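Local coordinates for putative O-GlcNAcase nagJ (Clostridium perfringens, PDB 6PV5), which probably acts as a family 84 glycoside hydrolase with hexosaminidase activity, this chain holding its N-terminal domain, catalytic barrel and helical post-catalytic domain, at residues A[438-446]-A[547-555]; A[556-567]-A[596-607]. All blocks are in the same frame, centred on the assembly; numbering follows the deposited sequence.

Contact 1 (A[438-446]-A[547-555]); sequences PMRFSDASK and NKALLNQLD. With EDO (1,2-ethanediol), chain E.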
# COMPACT_ATOMS: atom_id res chain seq x y z
N PRO A 438 -5.72 3.91 1.89
CA PRO A 438 -4.86 5.05 1.53
C PRO A 438 -5.57 6.36 1.86
O PRO A 438 -6.67 6.37 2.41
CB PRO A 438 -4.70 4.82 0.02
CG PRO A 438 -6.09 4.32 -0.41
CD PRO A 438 -6.56 3.47 0.76
N MET A 439 -4.91 7.48 1.52
CA MET A 439 -5.45 8.81 1.67
C MET A 439 -6.37 9.13 0.49
O MET A 439 -6.18 8.58 -0.60
CB MET A 439 -4.31 9.85 1.65
CG MET A 439 -3.39 9.76 2.86
SD MET A 439 -2.15 11.10 2.87
CE MET A 439 -1.04 10.49 1.62
N ARG A 440 -7.26 10.10 0.68
CA ARG A 440 -8.06 10.57 -0.44
C ARG A 440 -7.16 11.16 -1.53
O ARG A 440 -7.61 11.31 -2.67
CB ARG A 440 -9.16 11.54 0.02
CG ARG A 440 -8.69 12.97 0.29
CD ARG A 440 -9.93 13.84 0.45
NE ARG A 440 -9.65 15.27 0.49
CZ ARG A 440 -9.40 15.97 1.60
NH1 ARG A 440 -9.40 15.36 2.78
NH2 ARG A 440 -9.13 17.26 1.53
N PHE A 441 -5.91 11.48 -1.17
CA PHE A 441 -4.91 12.05 -2.08
C PHE A 441 -4.14 10.92 -2.75
O PHE A 441 -3.27 10.31 -2.13
CB PHE A 441 -3.93 12.96 -1.35
CG PHE A 441 -4.61 14.04 -0.53
CD1 PHE A 441 -5.22 15.12 -1.16
CD2 PHE A 441 -4.68 13.93 0.85
CE1 PHE A 441 -5.88 16.08 -0.40
CE2 PHE A 441 -5.32 14.90 1.61
CZ PHE A 441 -5.93 15.97 0.98
N SER A 442 -4.48 10.68 -4.02
CA SER A 442 -4.06 9.47 -4.70
C SER A 442 -2.54 9.44 -4.89
O SER A 442 -1.88 8.50 -4.47
CB SER A 442 -4.75 9.34 -6.03
OG SER A 442 -4.22 8.23 -6.74
N ASP A 443 -1.99 10.45 -5.56
CA ASP A 443 -0.56 10.39 -5.83
C ASP A 443 0.23 10.40 -4.53
O ASP A 443 1.23 9.71 -4.41
CB ASP A 443 -0.15 11.38 -6.92
CG ASP A 443 -0.47 10.85 -8.31
OD1 ASP A 443 0.43 10.23 -8.94
OD2 ASP A 443 -1.63 11.04 -8.74
N ALA A 444 -0.25 11.13 -3.53
CA ALA A 444 0.51 11.29 -2.30
C ALA A 444 0.51 9.98 -1.49
O ALA A 444 1.38 9.78 -0.64
CB ALA A 444 -0.02 12.47 -1.50
N SER A 445 -0.45 9.09 -1.80
CA SER A 445 -0.60 7.79 -1.14
C SER A 445 0.39 6.77 -1.70
O SER A 445 0.57 5.70 -1.14
CB SER A 445 -2.00 7.26 -1.32
OG SER A 445 -2.88 7.87 -0.40
N LYS A 446 1.02 7.07 -2.83
CA LYS A 446 1.74 6.00 -3.51
C LYS A 446 2.94 5.47 -2.72
O LYS A 446 3.16 4.28 -2.73
CB LYS A 446 2.06 6.37 -4.95
CG LYS A 446 0.83 6.45 -5.83
CD LYS A 446 1.15 6.76 -7.27
CE LYS A 446 -0.10 6.96 -8.12
NZ LYS A 446 0.28 7.36 -9.50
N ASN A 547 6.17 14.26 -11.12
CA ASN A 547 4.77 13.97 -10.83
C ASN A 547 4.10 15.25 -10.34
O ASN A 547 4.26 15.62 -9.18
CB ASN A 547 4.68 12.83 -9.81
CG ASN A 547 3.28 12.34 -9.54
OD1 ASN A 547 2.31 13.08 -9.65
ND2 ASN A 547 3.17 11.07 -9.19
N LYS A 548 3.33 15.92 -11.21
CA LYS A 548 2.76 17.22 -10.89
C LYS A 548 1.48 17.11 -10.05
O LYS A 548 1.15 18.04 -9.32
CB LYS A 548 2.54 18.05 -12.16
CG LYS A 548 3.77 18.27 -13.03
CD LYS A 548 4.91 18.97 -12.33
CE LYS A 548 6.16 19.07 -13.17
NZ LYS A 548 7.25 19.73 -12.41
N ALA A 549 0.71 16.02 -10.18
CA ALA A 549 -0.40 15.85 -9.24
C ALA A 549 0.14 15.75 -7.82
O ALA A 549 -0.40 16.34 -6.88
CB ALA A 549 -1.24 14.63 -9.60
N LEU A 550 1.26 15.03 -7.67
CA LEU A 550 1.88 14.88 -6.37
C LEU A 550 2.36 16.24 -5.86
O LEU A 550 2.14 16.61 -4.72
CB LEU A 550 3.04 13.88 -6.48
CG LEU A 550 3.83 13.66 -5.18
CD1 LEU A 550 2.89 13.33 -4.03
CD2 LEU A 550 4.83 12.54 -5.35
N LEU A 551 3.04 16.99 -6.72
CA LEU A 551 3.55 18.30 -6.34
C LEU A 551 2.41 19.21 -5.87
O LEU A 551 2.51 19.83 -4.81
CB LEU A 551 4.32 18.91 -7.52
CG LEU A 551 4.74 20.37 -7.38
CD1 LEU A 551 5.58 20.61 -6.13
CD2 LEU A 551 5.50 20.83 -8.64
N ASN A 552 1.30 19.23 -6.62
CA ASN A 552 0.15 20.04 -6.27
C ASN A 552 -0.45 19.61 -4.93
O ASN A 552 -0.89 20.46 -4.15
CB ASN A 552 -0.87 20.09 -7.41
CG ASN A 552 -0.48 21.07 -8.50
OD1 ASN A 552 0.14 22.10 -8.23
ND2 ASN A 552 -0.83 20.77 -9.74
N GLN A 553 -0.51 18.30 -4.65
CA GLN A 553 -1.12 17.83 -3.42
C GLN A 553 -0.31 18.31 -2.21
O GLN A 553 -0.87 18.56 -1.14
CB GLN A 553 -1.26 16.30 -3.45
CG GLN A 553 -2.53 15.83 -4.16
CD GLN A 553 -2.44 14.38 -4.59
OE1 GLN A 553 -1.51 13.65 -4.23
NE2 GLN A 553 -3.40 13.95 -5.39
N LEU A 554 1.00 18.47 -2.40
CA LEU A 554 1.95 18.72 -1.33
C LEU A 554 2.35 20.20 -1.24
O LEU A 554 3.11 20.58 -0.35
CB LEU A 554 3.19 17.88 -1.67
CG LEU A 554 2.96 16.37 -1.59
CD1 LEU A 554 4.24 15.61 -1.93
CD2 LEU A 554 2.44 15.98 -0.21
N ASP A 555 1.87 21.04 -2.16
CA ASP A 555 2.48 22.36 -2.30
C ASP A 555 2.42 23.19 -1.02
O ASP A 555 3.42 23.81 -0.69
CB ASP A 555 1.98 23.23 -3.46
CG ASP A 555 2.90 24.45 -3.64
OD1 ASP A 555 4.01 24.30 -4.21
OD2 ASP A 555 2.53 25.51 -3.15
C1 EDO E . -10.58 17.55 -2.66
O1 EDO E . -11.14 18.11 -1.47
C2 EDO E . -9.19 17.05 -2.49
O2 EDO E . -9.00 15.66 -2.75
O HOH W 1 -3.45 12.05 -7.34
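Asp443 meets Asn547 through a single carboxylate oxygen. Asn547 ND2 donates to Asp443 OD1 over 2.9 Å in a nearly straight bond (167°). The donated bond lies in the amide plane, but it reaches the carboxylate on its anti side and 35° out of plane. The two flat groups stand almost perpendicular, 82° apart. Lys446 NZ makes a salt bridge to Asp443 OD1, 2.9 Å away, from the opposite face. One oxygen is thus gripped from both faces, which probably favours the charged carboxylate. The other end of the Asn547 amide is also used. Asn547 OD1 caps the helix by accepting from Leu550 N at 3.0 Å, so the N-cap residue is held at both ends.

One turn after Ala549, Gln553 extends beyond CG and runs alongside Phe441 in the opposite direction. Gln553 OE1 takes a weak, bent bond from Ala444 N (2.9 Å). A water accepts from Gln553 NE2 and Asp443 N and donates to Asp443 OD2. Leu550 CD1 packs on Ala444 CA at 3.6 Å. Phe441 CZ sits over the centre of the Arg440 guanidinium, and Arg440 CG covers a face of the ring. Ser445 OG ties Met439 N to Phe441 O.

The loop follows the last strand of the catalytic barrel, 431-436. It touches helix 202-214, where Asp207 also pairs with Lys446, as well as the start of helix 548-579. Helices 464-476 and 480-487 cover Leu550.

Contact 2 (A[556-567]-A[596-607]); sequences SHLSKFEIYGNA and LLRNLDGIKATI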
# COMPACT_ATOMS: atom_id res chain seq x y z
N SER A 556 1.27 23.23 -0.33
CA SER A 556 1.18 23.97 0.93
C SER A 556 2.13 23.41 1.99
O SER A 556 2.71 24.18 2.78
CB SER A 556 -0.22 23.99 1.46
OG SER A 556 -1.05 24.66 0.55
N HIS A 557 2.29 22.08 2.01
CA HIS A 557 3.20 21.42 2.94
C HIS A 557 4.64 21.85 2.69
O HIS A 557 5.37 22.12 3.63
CB HIS A 557 3.01 19.89 2.89
CG HIS A 557 1.65 19.50 3.37
ND1 HIS A 557 0.53 19.59 2.57
CD2 HIS A 557 1.21 19.10 4.58
CE1 HIS A 557 -0.54 19.25 3.25
NE2 HIS A 557 -0.14 18.91 4.49
N LEU A 558 5.03 21.90 1.41
CA LEU A 558 6.38 22.26 1.03
C LEU A 558 6.68 23.71 1.42
O LEU A 558 7.79 24.01 1.84
CB LEU A 558 6.52 22.09 -0.49
CG LEU A 558 6.62 20.66 -1.00
CD1 LEU A 558 6.43 20.65 -2.51
CD2 LEU A 558 7.97 20.03 -0.67
N SER A 559 5.70 24.62 1.25
CA SER A 559 5.88 26.02 1.58
C SER A 559 6.07 26.18 3.08
O SER A 559 6.92 26.95 3.50
CB SER A 559 4.68 26.85 1.10
OG SER A 559 4.51 26.65 -0.29
N LYS A 560 5.24 25.47 3.86
CA LYS A 560 5.35 25.49 5.30
C LYS A 560 6.71 24.93 5.73
O LYS A 560 7.32 25.45 6.66
CB LYS A 560 4.20 24.74 5.98
CG LYS A 560 4.18 24.90 7.49
CD LYS A 560 2.83 24.71 8.10
CE LYS A 560 2.85 24.95 9.59
NZ LYS A 560 1.47 24.81 10.14
N PHE A 561 7.19 23.92 5.00
CA PHE A 561 8.43 23.23 5.34
C PHE A 561 9.61 24.19 5.22
O PHE A 561 10.51 24.17 6.04
CB PHE A 561 8.68 22.08 4.37
CG PHE A 561 9.74 21.06 4.72
CD1 PHE A 561 9.57 20.19 5.79
CD2 PHE A 561 10.86 20.91 3.91
CE1 PHE A 561 10.53 19.21 6.07
CE2 PHE A 561 11.81 19.93 4.19
CZ PHE A 561 11.64 19.07 5.26
N GLU A 562 9.58 25.05 4.19
CA GLU A 562 10.61 26.05 3.97
C GLU A 562 10.67 27.02 5.15
O GLU A 562 11.76 27.37 5.59
CB GLU A 562 10.36 26.82 2.68
CG GLU A 562 11.54 27.70 2.29
CD GLU A 562 11.40 28.45 0.97
OE1 GLU A 562 11.05 27.82 -0.04
OE2 GLU A 562 11.68 29.65 0.97
N ILE A 563 9.50 27.46 5.64
CA ILE A 563 9.40 28.37 6.78
C ILE A 563 9.91 27.70 8.07
O ILE A 563 10.57 28.37 8.87
CB ILE A 563 7.95 28.88 6.97
CG1 ILE A 563 7.39 29.56 5.71
CG2 ILE A 563 7.83 29.78 8.20
CD1 ILE A 563 5.97 30.07 5.91
N TYR A 564 9.56 26.42 8.30
CA TYR A 564 10.14 25.67 9.42
C TYR A 564 11.67 25.71 9.34
O TYR A 564 12.32 25.94 10.35
CB TYR A 564 9.69 24.21 9.43
CG TYR A 564 8.40 23.97 10.16
CD1 TYR A 564 8.30 24.23 11.52
CD2 TYR A 564 7.29 23.46 9.50
CE1 TYR A 564 7.12 24.02 12.21
CE2 TYR A 564 6.10 23.26 10.17
CZ TYR A 564 6.02 23.52 11.53
OH TYR A 564 4.87 23.29 12.22
N GLY A 565 12.24 25.50 8.15
CA GLY A 565 13.69 25.57 7.99
C GLY A 565 14.25 26.89 8.54
O GLY A 565 15.16 26.91 9.37
N ASN A 566 13.65 27.99 8.08
CA ASN A 566 14.04 29.34 8.46
C ASN A 566 13.81 29.58 9.95
O ASN A 566 14.65 30.19 10.61
CB ASN A 566 13.32 30.38 7.60
CG ASN A 566 13.95 30.46 6.23
OD1 ASN A 566 15.18 30.43 6.12
ND2 ASN A 566 13.15 30.55 5.18
N ALA A 567 12.69 29.06 10.48
CA ALA A 567 12.41 29.25 11.89
C ALA A 567 13.44 28.49 12.71
O ALA A 567 13.87 28.96 13.78
CB ALA A 567 11.00 28.82 12.20
N LEU A 596 8.42 34.52 12.35
CA LEU A 596 8.43 33.26 11.63
C LEU A 596 7.41 32.28 12.21
O LEU A 596 6.72 31.60 11.46
CB LEU A 596 9.85 32.68 11.61
CG LEU A 596 10.82 33.48 10.75
CD1 LEU A 596 12.24 32.96 10.91
CD2 LEU A 596 10.41 33.45 9.29
N LEU A 597 7.31 32.21 13.54
CA LEU A 597 6.30 31.39 14.18
C LEU A 597 4.90 31.77 13.70
O LEU A 597 4.10 30.89 13.40
CB LEU A 597 6.40 31.49 15.71
CG LEU A 597 7.01 30.28 16.40
CD1 LEU A 597 6.85 30.37 17.91
CD2 LEU A 597 6.41 28.98 15.88
N ARG A 598 4.64 33.08 13.60
CA ARG A 598 3.36 33.58 13.11
C ARG A 598 3.13 33.12 11.67
O ARG A 598 2.03 32.67 11.36
CB ARG A 598 3.24 35.10 13.22
CG ARG A 598 3.05 35.58 14.65
CD ARG A 598 2.65 37.02 14.91
NE ARG A 598 2.86 37.24 16.34
CZ ARG A 598 2.13 36.71 17.32
NH1 ARG A 598 1.09 35.93 17.04
NH2 ARG A 598 2.43 36.97 18.58
N ASN A 599 4.14 33.23 10.81
CA ASN A 599 3.99 32.76 9.44
C ASN A 599 3.60 31.27 9.39
O ASN A 599 2.80 30.89 8.54
CB ASN A 599 5.26 33.01 8.62
CG ASN A 599 5.65 34.48 8.57
OD1 ASN A 599 4.88 35.34 9.00
ND2 ASN A 599 6.82 34.77 8.03
N LEU A 600 4.17 30.44 10.27
CA LEU A 600 3.92 28.99 10.33
C LEU A 600 2.48 28.72 10.75
O LEU A 600 1.80 27.91 10.14
CB LEU A 600 4.86 28.34 11.35
CG LEU A 600 6.29 28.17 10.86
CD1 LEU A 600 7.24 27.78 11.99
CD2 LEU A 600 6.34 27.17 9.72
N ASP A 601 2.06 29.38 11.82
CA ASP A 601 0.73 29.23 12.39
C ASP A 601 -0.34 29.68 11.39
O ASP A 601 -1.50 29.34 11.55
CB ASP A 601 0.64 29.87 13.77
CG ASP A 601 1.50 29.14 14.79
OD1 ASP A 601 1.92 28.00 14.49
OD2 ASP A 601 1.75 29.69 15.88
N GLY A 602 0.07 30.43 10.36
CA GLY A 602 -0.91 30.88 9.40
C GLY A 602 -1.21 29.85 8.31
O GLY A 602 -2.08 30.08 7.47
N ILE A 603 -0.46 28.73 8.30
CA ILE A 603 -0.62 27.78 7.22
C ILE A 603 -1.26 26.50 7.77
O ILE A 603 -0.80 25.95 8.77
CB ILE A 603 0.70 27.53 6.46
CG1 ILE A 603 1.29 28.83 5.89
CG2 ILE A 603 0.51 26.48 5.37
CD1 ILE A 603 2.57 28.63 5.10
N LYS A 604 -2.34 26.08 7.10
CA LYS A 604 -3.22 25.00 7.55
C LYS A 604 -2.46 23.67 7.62
O LYS A 604 -2.62 22.87 8.55
CB LYS A 604 -4.38 24.96 6.55
CG LYS A 604 -5.65 24.26 7.01
CD LYS A 604 -6.69 24.25 5.90
CE LYS A 604 -7.92 23.44 6.25
NZ LYS A 604 -8.47 23.83 7.57
N ALA A 605 -1.63 23.42 6.61
CA ALA A 605 -0.89 22.18 6.43
C ALA A 605 -0.08 21.85 7.68
O ALA A 605 0.43 22.75 8.33
CB ALA A 605 -0.04 22.33 5.19
N THR A 606 -0.02 20.55 8.04
CA THR A 606 0.69 20.06 9.20
C THR A 606 1.90 19.25 8.75
O THR A 606 1.77 18.30 7.99
CB THR A 606 -0.25 19.25 10.11
OG1 THR A 606 -1.35 20.10 10.44
CG2 THR A 606 0.37 18.76 11.39
N ILE A 607 3.09 19.65 9.20
CA ILE A 607 4.31 18.93 8.85
C ILE A 607 5.36 19.25 9.91
O ILE A 607 5.39 20.38 10.39
CB ILE A 607 4.80 19.25 7.42
CG1 ILE A 607 6.01 18.36 7.10
CG2 ILE A 607 5.16 20.73 7.27
CD1 ILE A 607 6.12 17.96 5.67
O HOH W 2 1.04 25.28 12.47
O HOH W 3 2.82 21.79 11.22
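Leu600 enters helix 556-567 as a knob into a hole formed by Lys560, Ile563, Tyr564 and Ala567. The motif is an antiparallel helix pair within the helical post-catalytic domain. The axes of 556-567 and 596-601 approach to 9.5 Å, with 160° between the helix directions. Leu600 has CG anti to its carbonyl carbon, which points the branched end at Tyr564; both methyls touch that ring. Leu600 CD2 sits over the centre of the Tyr564 ring, 3.7 Å from the centroid, as a CH-pi contact. Leu600 CD2 also presses on Ile563 CG2 at 3.4 Å, closer than a normal carbon contact. Leu600 CD1 touches Tyr564 CD1 and CE1 as well as Ala567 CB. Ile563 and Ile603 meet tip to tip through their CD1 methyls (3.8 Å).

After the helix the chain carries on past Lys560 to His557, and Ile607 then folds back toward Phe561 and Tyr564. Ala605 CB sits over the centre of the His557 ring, while Thr606 O lies at the ring edge, in plane. His557 NE2 bonds to Asp413 O, and Tyr564 OH to Asp613, so both rings have polar partners beyond the pair. Ile607 CD1 touches Phe561 CD1, and its CG2 lies between His557 O and Tyr564 CE2.

Lys560 reaches into this segment. CG lies anti to the backbone N (chi1 -172°), and the rest of the chain is extended, which carries the ammonium group to three backbone carbonyls. Lys560 NZ donates to Ile603 O at 2.9 Å and weakly to Leu600 O. The bond from Lys560 NZ to Ala605 O, also 2.9 Å, runs nearly along the C=O axis (174°).

Following the chain, strand 431-436 completes the barrel and leads into 438-446, the first half of contact 1. About a hundred mostly helical residues follow before 547-555 returns to that loop and closes contact 1. The same helix, 548-579, runs on, with a kink, into 556-567, which opens contact 2. The chain then reverses, and 596-607 closes this much shorter excursion, with 28 residues between the segments. The two closures are in series and neither nest nor cross. The centres of contact 1 and contact 2 lie about 19 Å apart. Leu551 CD1 packs on Leu558 CD1 at 3.7 Å where they touch. Contact 1 joins the helical domain to the barrel; contact 2 ties that domain together internally.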